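Effector protein B, substrate of the Dot/Icm secretion system (Legionella drancourtii, PDB 4JVS) probably acts as a secreted GTPase-activating protein of the Dot/Icm system, its GAP domain speeding GTP hydrolysis by a host small GTPase. Local coordinates at residues Lys159-Arg162 and Leu163-Gly167. Sequence-based numbering, arbitrary orientation.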
loop_
_atom_site.group_PDB
_atom_site.type_symbol
_atom_site.label_atom_id
_atom_site.label_comp_id
_atom_site.label_asym_id
_atom_site.label_seq_id
_atom_site.Cartn_x
_atom_site.Cartn_y
_atom_site.Cartn_z
ATOM N N LYS A 159 -15.127 -3.396 -7.953
ATOM C CA LYS A 159 -14.965 -4.774 -8.404
ATOM C C LYS A 159 -13.558 -5.046 -8.929
ATOM O O LYS A 159 -12.990 -6.110 -8.673
ATOM C CB LYS A 159 -16.030 -5.138 -9.447
ATOM C CG LYS A 159 -17.421 -5.314 -8.837
ATOM C CD LYS A 159 -18.525 -5.460 -9.880
ATOM C CE LYS A 159 -19.906 -5.536 -9.230
ATOM N NZ LYS A 159 -20.985 -5.717 -10.243
ATOM N N MET A 160 -13.005 -4.074 -9.654
ATOM C CA MET A 160 -11.675 -4.180 -10.242
ATOM C C MET A 160 -10.625 -4.175 -9.154
ATOM O O MET A 160 -9.672 -4.953 -9.186
ATOM C CB MET A 160 -11.413 -2.996 -11.161
ATOM C CG MET A 160 -12.412 -2.864 -12.282
ATOM S SD MET A 160 -12.310 -4.227 -13.448
ATOM C CE MET A 160 -13.928 -4.090 -14.205
ATOM N N GLN A 161 -10.802 -3.278 -8.195
ATOM C CA GLN A 161 -9.873 -3.146 -7.085
ATOM C C GLN A 161 -9.902 -4.407 -6.223
ATOM O O GLN A 161 -8.910 -4.783 -5.596
ATOM C CB GLN A 161 -10.239 -1.905 -6.274
ATOM C CG GLN A 161 -9.400 -1.662 -5.057
ATOM C CD GLN A 161 -8.829 -0.270 -5.034
ATOM O OE1 GLN A 161 -8.042 0.094 -5.905
ATOM N NE2 GLN A 161 -9.221 0.526 -4.037
ATOM N N ARG A 162 -11.002 -5.096 -6.265
ATOM C CA ARG A 162 -11.237 -6.214 -5.413
ATOM C C ARG A 162 -10.606 -7.423 -6.009
ATOM O O ARG A 162 -10.118 -8.264 -5.314
ATOM C CB ARG A 162 -12.738 -6.368 -5.329
ATOM C CG ARG A 162 -13.293 -7.251 -4.325
ATOM C CD ARG A 162 -14.759 -7.153 -4.420
ATOM N NE ARG A 162 -15.226 -6.013 -3.658
ATOM C CZ ARG A 162 -16.368 -5.384 -3.860
ATOM N NH1 ARG A 162 -17.167 -5.762 -4.822
ATOM N NH2 ARG A 162 -16.687 -4.362 -3.101
ATOM N N LEU A 163 -10.653 -7.509 -7.319
ATOM C CA LEU A 163 -9.955 -8.544 -8.075
ATOM C C LEU A 163 -8.451 -8.328 -7.958
ATOM O O LEU A 163 -7.664 -9.266 -7.861
ATOM C CB LEU A 163 -10.368 -8.471 -9.552
ATOM C CG LEU A 163 -9.550 -9.282 -10.563
ATOM C CD1 LEU A 163 -9.864 -10.766 -10.465
ATOM C CD2 LEU A 163 -9.740 -8.769 -11.991
ATOM N N ALA A 164 -8.075 -7.060 -7.974
ATOM C CA ALA A 164 -6.691 -6.645 -7.850
ATOM C C ALA A 164 -6.124 -7.099 -6.520
ATOM O O ALA A 164 -5.081 -7.754 -6.470
ATOM C CB ALA A 164 -6.605 -5.139 -7.969
ATOM N N THR A 165 -6.827 -6.738 -5.449
ATOM C CA THR A 165 -6.424 -7.052 -4.082
ATOM C C THR A 165 -6.364 -8.560 -3.894
ATOM O O THR A 165 -5.499 -9.075 -3.194
ATOM C CB THR A 165 -7.425 -6.466 -3.046
ATOM O OG1 THR A 165 -7.657 -5.075 -3.314
ATOM C CG2 THR A 165 -6.909 -6.647 -1.612
ATOM N N ALA A 166 -7.299 -9.255 -4.532
ATOM C CA ALA A 166 -7.386 -10.705 -4.459
ATOM C C ALA A 166 -6.127 -11.355 -5.014
ATOM O O ALA A 166 -5.610 -12.319 -4.444
ATOM C CB ALA A 166 -8.627 -11.199 -5.215
ATOM N N GLY A 167 -5.645 -10.823 -6.134
ATOM C CA GLY A 167 -4.456 -11.333 -6.782
ATOM C C GLY A 167 -3.238 -11.075 -5.924
ATOM O O GLY A 167 -2.339 -11.922 -5.846
#
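Gln161 and Thr165 meet one turn apart inside helix 156-177, a buried local contact in the N-terminal subdomain of the LepB-type GAP domain. The backbone oxygen of Gln161 takes two bonds from Thr165: the amide N lies 2.9 Å from Gln161 O, with an N-H...O angle of 160°, and the hydroxyl OG1 donates to the same Gln161 O from 2.6 Å. The two donors reach it from opposite faces of the carbonyl plane, each tilted from that plane by roughly 30°. This is the familiar i to i-4 side-chain bond of a helical threonine; it gives the hydroxyl of this buried residue an acceptor within its own helix. With chi1 at -51°, OG1 stands beside the backbone N and opposite the carbonyl carbon, within reach of Gln161 O, while CG2 takes the position anti to N. The i to i-4 backbone bonds continue before and after it, from Leu163 N to Lys159 O, from Ala164 N to Met160 O and from Ala166 N to Arg162 O. Ala164 CB lies beside two carbonyl oxygens of the preceding turn, those of Met160 and Gln161. The longer side chains diverge: Gln161 NE2 is hydrogen-bonded to Ser145 OG, and Arg162, its chain bent at chi3, gives NH2 to Pro153 O. Met160 packs on Val74 and Cys78 and Leu163 on Tyr70, all of helix 60-80, while Leu163 also touches Phe202 of helix 193-214, placing this turn within a helical bundle. Gln161 and Thr165 also pack against basic side chains of the partner protein's chain, and the side chain of Thr165 is about 12 Å from the bound aluminum fluoride, near the nucleotide site without touching this ligand.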